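Genome polyprotein (Rhinovirus C, PDB 6KU8) probably cleaves the viral polyprotein as a chymotrypsin-like cysteine protease of the picornain 3C family, caught here with the inhibitor rupintrivir in its substrate cleft. Local coordinates at residues S49-D53 / G54-R58; I64-D67 / T68-D72. One frame throughout, in Å; residues are numbered along the deposited sequence.

Overall arrangement
Both contacts are local turns in one six-stranded antiparallel barrel, the N-terminal of the two β-barrels that make up a chymotrypsin-like 3C protease. Contact 1 comes first along the chain: its hairpin turns strand 49-52 back into the long strand 55-66. Contact 2 follows where that strand ends, with the loop 68-72 leading to the short strand 72-73. The strand, interrupted by a bulge or short loop, thus starts in one turn and ends at the other, their centres 26 Å apart and their nearest atoms about 11 Å apart. Contact 1 lies where strand 49-52 meets strand 18-23, the seam that closes the barrel, whereas contact 2 lies nearer the inhibitor, with the side chain of Asp-72 about 6 Å from it.

Contact 1 of 2, residues S49-D53 / G54-R58; sequences SVTID and GREVR
Strand 49-52 and the start of strand 55-66 form an antiparallel β-hairpin, closed by a type I' turn from Ile-52 to Arg-55. Val-50 and Val-57 make a hydrogen-bonded pair, with Val-57 N to Val-50 O at 2.7 Å, and Ile-52 and Arg-55 make the next one. The bond from Arg-55 N to Ile-52 O, 2.9 Å, closes the turn. Asp-53 and Gly-54 both take positive phi at the corner, where glycine fits readily; the carboxylate of Asp-53 is held by His-19 and the backbone N of Val-20 on strand 18-23.

Val-50, Ile-52 and Val-57 are buried on one face, which Arg-55, beside the turn, shares at its exposed end; their branched side chains suit an extended backbone. CD1 of Ile-52 reaches CB of Val-57 at 3.8 Å, and Leu-80 of strand 75-80 packs on both residues.

Ser-49, Thr-51 and Glu-56 occupy the other face, where polar groups can meet water. Glu-56 bends at its second torsion (chi2 -59°), which folds the carboxylate back over strand 49-52 to divide its two oxygens between neighbours. OE1 lies 3.2 Å from Ser-49 OG and accepts from a water, 2.6 Å away, that also bonds to that hydroxyl. OE2 accepts a very short hydrogen bond from Thr-51 OG1, at 2.5 Å.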
ATOM      1  N   SER A  49      11.794 -10.390 -10.714  1.00 31.81           N
ATOM      2  CA  SER A  49      11.063  -9.545 -11.638  1.00 30.97           C
ATOM      3  C   SER A  49       9.582  -9.722 -11.360  1.00 33.51           C
ATOM      4  O   SER A  49       9.133 -10.787 -10.915  1.00 31.90           O
ATOM      5  CB  SER A  49      11.408  -9.850 -13.118  1.00 36.24           C
ATOM      6  OG  SER A  49      10.622 -10.900 -13.628  1.00 41.03           O
ATOM      7  N   VAL A  50       8.835  -8.646 -11.594  1.00 30.44           N
ATOM      8  CA  VAL A  50       7.424  -8.576 -11.265  1.00 30.16           C
ATOM      9  C   VAL A  50       6.662  -8.173 -12.516  1.00 27.95           C
ATOM     10  O   VAL A  50       7.174  -7.446 -13.375  1.00 27.28           O
ATOM     11  CB  VAL A  50       7.152  -7.580 -10.110  1.00 28.67           C
ATOM     12  CG1 VAL A  50       7.800  -8.071  -8.814  1.00 29.80           C
ATOM     13  CG2 VAL A  50       7.686  -6.199 -10.466  1.00 28.89           C
ATOM     14  N   THR A  51       5.436  -8.668 -12.620  1.00 26.08           N
ATOM     15  CA  THR A  51       4.522  -8.282 -13.688  1.00 28.98           C
ATOM     16  C   THR A  51       3.798  -7.007 -13.276  1.00 30.15           C
ATOM     17  O   THR A  51       2.990  -7.017 -12.340  1.00 27.86           O
ATOM     18  CB  THR A  51       3.524  -9.397 -13.968  1.00 29.58           C
ATOM     19  OG1 THR A  51       4.234 -10.624 -14.150  1.00 32.72           O
ATOM     20  CG2 THR A  51       2.726  -9.085 -15.230  1.00 26.43           C
ATOM     21  N   ILE A  52       4.084  -5.914 -13.979  1.00 26.46           N
ATOM     22  CA  ILE A  52       3.438  -4.628 -13.762  1.00 24.63           C
ATOM     23  C   ILE A  52       2.681  -4.266 -15.032  1.00 25.25           C
ATOM     24  O   ILE A  52       3.273  -4.223 -16.117  1.00 24.27           O
ATOM     25  CB  ILE A  52       4.458  -3.546 -13.404  1.00 24.20           C
ATOM     26  CG1 ILE A  52       5.208  -3.946 -12.126  1.00 21.56           C
ATOM     27  CG2 ILE A  52       3.773  -2.205 -13.246  1.00 20.93           C
ATOM     28  CD1 ILE A  52       6.336  -3.012 -11.787  1.00 19.10           C
ATOM     29  N   ASP A  53       1.378  -4.009 -14.897  1.00 21.56           N
ATOM     30  CA  ASP A  53       0.511  -3.703 -16.039  1.00 24.51           C
ATOM     31  C   ASP A  53       0.763  -4.683 -17.189  1.00 26.57           C
ATOM     32  O   ASP A  53       0.852  -4.301 -18.358  1.00 25.52           O
ATOM     33  CB  ASP A  53       0.690  -2.247 -16.504  1.00 22.93           C
ATOM     34  CG  ASP A  53       0.302  -1.223 -15.433  1.00 25.42           C
ATOM     35  OD1 ASP A  53      -0.527  -1.561 -14.563  1.00 22.66           O
ATOM     36  OD2 ASP A  53       0.827  -0.075 -15.456  1.00 22.76           O
ATOM     37  N   GLY A  54       0.900  -5.960 -16.849  1.00 25.03           N
ATOM     38  CA  GLY A  54       1.044  -7.001 -17.845  1.00 25.92           C
ATOM     39  C   GLY A  54       2.419  -7.154 -18.455  1.00 32.83           C
ATOM     40  O   GLY A  54       2.571  -7.930 -19.405  1.00 36.14           O
ATOM     41  N   ARG A  55       3.432  -6.458 -17.951  1.00 25.73           N
ATOM     42  CA  ARG A  55       4.785  -6.575 -18.486  1.00 31.47           C
ATOM     43  C   ARG A  55       5.759  -6.952 -17.380  1.00 31.81           C
ATOM     44  O   ARG A  55       5.597  -6.543 -16.227  1.00 28.43           O
ATOM     45  CB  ARG A  55       5.243  -5.264 -19.133  1.00 32.41           C
ATOM     46  CG  ARG A  55       4.446  -4.837 -20.357  1.00 39.03           C
ATOM     47  CD  ARG A  55       4.609  -3.351 -20.590  1.00 43.00           C
ATOM     48  NE  ARG A  55       5.886  -2.861 -20.078  1.00 48.29           N
ATOM     49  CZ  ARG A  55       6.087  -2.389 -18.845  1.00 50.00           C
ATOM     50  NH1 ARG A  55       5.087  -2.344 -17.959  1.00 48.95           N
ATOM     51  NH2 ARG A  55       7.300  -1.973 -18.491  1.00 41.25           N
ATOM     52  N   GLU A  56       6.799  -7.711 -17.737  1.00 30.03           N
ATOM     53  CA  GLU A  56       7.820  -8.071 -16.758  1.00 29.67           C
ATOM     54  C   GLU A  56       8.754  -6.891 -16.531  1.00 28.00           C
ATOM     55  O   GLU A  56       9.300  -6.325 -17.480  1.00 28.11           O
ATOM     56  CB  GLU A  56       8.623  -9.300 -17.195  1.00 33.08           C
ATOM     57  CG  GLU A  56       7.794 -10.573 -17.326  1.00 36.62           C
ATOM     58  CD  GLU A  56       7.105 -10.962 -16.030  1.00 37.45           C
ATOM     59  OE1 GLU A  56       7.803 -11.257 -15.031  1.00 37.60           O
ATOM     60  OE2 GLU A  56       5.857 -10.952 -16.009  1.00 36.03           O
ATOM     61  N   VAL A  57       8.920  -6.516 -15.267  1.00 29.36           N
ATOM     62  CA  VAL A  57       9.804  -5.433 -14.863  1.00 23.28           C
ATOM     63  C   VAL A  57      10.835  -6.003 -13.895  1.00 28.07           C
ATOM     64  O   VAL A  57      10.471  -6.654 -12.908  1.00 25.13           O
ATOM     65  CB  VAL A  57       9.019  -4.278 -14.212  1.00 25.92           C
ATOM     66  CG1 VAL A  57       9.973  -3.181 -13.747  1.00 21.11           C
ATOM     67  CG2 VAL A  57       7.960  -3.726 -15.192  1.00 28.28           C
ATOM     68  N   ARG A  58      12.115  -5.752 -14.173  1.00 24.80           N
ATOM     69  CA  ARG A  58      13.174  -6.239 -13.300  1.00 22.84           C
ATOM     70  C   ARG A  58      13.243  -5.414 -12.023  1.00 23.26           C
ATOM     71  O   ARG A  58      13.231  -4.176 -12.069  1.00 25.93           O
ATOM     72  CB  ARG A  58      14.524  -6.204 -14.018  1.00 30.23           C
ATOM     73  CG  ARG A  58      15.691  -6.506 -13.087  1.00 32.64           C
ATOM     74  CD  ARG A  58      16.908  -7.020 -13.842  1.00 42.78           C
ATOM     75  NE  ARG A  58      17.633  -5.957 -14.523  1.00 38.43           N
ATOM     76  CZ  ARG A  58      18.903  -5.657 -14.277  1.00 43.37           C
ATOM     77  NH1 ARG A  58      19.579  -6.357 -13.375  1.00 44.42           N
ATOM     78  NH2 ARG A  58      19.498  -4.676 -14.941  1.00 38.41           N
TER
HETATM   79  O   HOH W   1       9.737 -12.910 -15.756  1.00 47.47           O
HETATM   80  O   HOH W   2       0.185  -6.926 -14.067  1.00 25.57           O

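Contact 2 of 2, residues I64-D67 / T68-D72; sequences ILTD and TNDTD
The carboxylate of Asp-67 folds into the loop that follows it, meeting the backbone N of Asn-69 and of Thr-71. Its CB lies beside the next peptide N, that of Thr-68, as covalent geometry requires, and CG sits between its own backbone N and carbonyl carbon (chi1 72°), a rotation that turns the carboxylate back over the loop. OD1 accepts two hydrogen bonds, from Asn-69 N and from Thr-71 N, each 2.9 Å long; the donors approach from opposite faces of the carboxylate plane, and the Thr-71 bond is the straighter. OD2 is linked to Thr-71 OG1 through a water, which donates to OD2 at 2.7 Å and accepts from the hydroxyl. Aspartate suits this place because its short side chain can satisfy backbone N-H groups that the turn leaves facing inward.

The main chain of Asp-67 is gripped as well: its N donates to Thr-71 O at 3.0 Å, and its O accepts from Asp-70 N. Arg-137 and Cys-136 touch the side chain of Asp-67. The bond from Asn-69 N to Asp-67 OD1 makes an Asx turn, superimposed on the type I β-turn from Asp-67 to Asp-70, in the loop after strand 55-66.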
ATOM      1  N   ILE A  64      12.239  -5.495   2.427  1.00 27.82           N
ATOM      2  CA  ILE A  64      11.093  -5.910   3.226  1.00 25.94           C
ATOM      3  C   ILE A  64      11.196  -5.165   4.552  1.00 29.26           C
ATOM      4  O   ILE A  64      12.108  -5.410   5.340  1.00 26.28           O
ATOM      5  CB  ILE A  64      11.072  -7.431   3.413  1.00 26.97           C
ATOM      6  CG1 ILE A  64      10.964  -8.116   2.047  1.00 29.68           C
ATOM      7  CG2 ILE A  64       9.941  -7.865   4.330  1.00 25.44           C
ATOM      8  CD1 ILE A  64      11.198  -9.618   2.062  1.00 31.78           C
ATOM      9  N   LEU A  65      10.284  -4.226   4.783  1.00 23.69           N
ATOM     10  CA  LEU A  65      10.408  -3.330   5.918  1.00 23.16           C
ATOM     11  C   LEU A  65       9.929  -3.982   7.205  1.00 26.99           C
ATOM     12  O   LEU A  65       8.892  -4.655   7.248  1.00 24.20           O
ATOM     13  CB  LEU A  65       9.623  -2.040   5.677  1.00 24.38           C
ATOM     14  CG  LEU A  65      10.161  -1.174   4.535  1.00 29.56           C
ATOM     15  CD1 LEU A  65       9.305   0.086   4.354  1.00 27.75           C
ATOM     16  CD2 LEU A  65      11.637  -0.823   4.765  1.00 32.65           C
ATOM     17  N   THR A  66      10.669  -3.705   8.267  1.00 24.55           N
ATOM     18  CA  THR A  66      10.495  -4.319   9.566  1.00 32.31           C
ATOM     19  C   THR A  66      10.591  -3.205  10.603  1.00 28.24           C
ATOM     20  O   THR A  66      11.145  -2.141  10.326  1.00 33.21           O
ATOM     21  CB  THR A  66      11.570  -5.409   9.738  1.00 32.94           C
ATOM     22  OG1 THR A  66      10.953  -6.666  10.016  1.00 39.79           O
ATOM     23  CG2 THR A  66      12.578  -5.046  10.804  1.00 34.13           C
ATOM     24  N   ASP A  67      10.027  -3.428  11.790  1.00 31.80           N
ATOM     25  CA  ASP A  67      10.276  -2.489  12.880  1.00 31.86           C
ATOM     26  C   ASP A  67      11.604  -2.859  13.556  1.00 35.99           C
ATOM     27  O   ASP A  67      12.286  -3.796  13.141  1.00 32.22           O
ATOM     28  CB  ASP A  67       9.087  -2.452  13.845  1.00 31.15           C
ATOM     29  CG  ASP A  67       8.958  -3.705  14.708  1.00 34.66           C
ATOM     30  OD1 ASP A  67       9.707  -4.680  14.525  1.00 37.85           O
ATOM     31  OD2 ASP A  67       8.075  -3.712  15.588  1.00 37.04           O
ATOM     32  N   THR A  68      11.990  -2.121  14.606  1.00 39.78           N
ATOM     33  CA  THR A  68      13.285  -2.393  15.238  1.00 46.89           C
ATOM     34  C   THR A  68      13.320  -3.722  15.980  1.00 45.84           C
ATOM     35  O   THR A  68      14.366  -4.074  16.533  1.00 48.95           O
ATOM     36  CB  THR A  68      13.689  -1.269  16.208  1.00 44.09           C
ATOM     37  OG1 THR A  68      12.826  -1.271  17.349  1.00 45.83           O
ATOM     38  CG2 THR A  68      13.631   0.096  15.527  1.00 44.64           C
ATOM     39  N   ASN A  69      12.215  -4.464  16.022  1.00 45.66           N
ATOM     40  CA  ASN A  69      12.213  -5.820  16.548  1.00 42.35           C
ATOM     41  C   ASN A  69      12.022  -6.846  15.443  1.00 40.99           C
ATOM     42  O   ASN A  69      11.611  -7.977  15.711  1.00 40.58           O
ATOM     43  CB  ASN A  69      11.140  -5.973  17.627  1.00 49.53           C
ATOM     44  CG  ASN A  69      11.518  -5.272  18.918  1.00 57.50           C
ATOM     45  OD1 ASN A  69      12.636  -5.430  19.424  1.00 63.63           O
ATOM     46  ND2 ASN A  69      10.601  -4.472  19.445  1.00 55.36           N
ATOM     47  N   ASP A  70      12.316  -6.465  14.199  1.00 40.30           N
ATOM     48  CA  ASP A  70      12.271  -7.371  13.054  1.00 37.66           C
ATOM     49  C   ASP A  70      10.879  -7.954  12.828  1.00 35.69           C
ATOM     50  O   ASP A  70      10.741  -9.046  12.271  1.00 30.54           O
ATOM     51  CB  ASP A  70      13.305  -8.494  13.193  1.00 42.61           C
ATOM     52  CG  ASP A  70      14.731  -7.991  13.036  1.00 52.44           C
ATOM     53  OD1 ASP A  70      14.901  -6.835  12.589  1.00 50.96           O
ATOM     54  OD2 ASP A  70      15.681  -8.742  13.356  1.00 59.67           O
ATOM     55  N   THR A  71       9.837  -7.227  13.239  1.00 30.76           N
ATOM     56  CA  THR A  71       8.463  -7.607  12.928  1.00 32.48           C
ATOM     57  C   THR A  71       8.048  -6.987  11.598  1.00 26.42           C
ATOM     58  O   THR A  71       8.267  -5.795  11.368  1.00 26.52           O
ATOM     59  CB  THR A  71       7.507  -7.161  14.036  1.00 32.64           C
ATOM     60  OG1 THR A  71       7.927  -7.729  15.287  1.00 35.45           O
ATOM     61  CG2 THR A  71       6.073  -7.600  13.726  1.00 27.57           C
ATOM     62  N   ASP A  72       7.447  -7.799  10.731  1.00 25.92           N
ATOM     63  CA  ASP A  72       6.975  -7.319   9.437  1.00 27.56           C
ATOM     64  C   ASP A  72       6.056  -6.115   9.580  1.00 23.33           C
ATOM     65  O   ASP A  72       5.148  -6.104  10.411  1.00 21.03           O
ATOM     66  CB  ASP A  72       6.224  -8.433   8.720  1.00 25.90           C
ATOM     67  CG  ASP A  72       7.144  -9.420   8.066  1.00 31.11           C
ATOM     68  OD1 ASP A  72       8.129  -8.970   7.452  1.00 34.30           O
ATOM     69  OD2 ASP A  72       6.874 -10.636   8.157  1.00 31.99           O
TER
HETATM   70  O   HOH W   3       7.066  -6.585   5.891  1.00 24.04           O
HETATM   71  O   HOH W   4       7.227  -5.789  17.154  1.00 34.04           O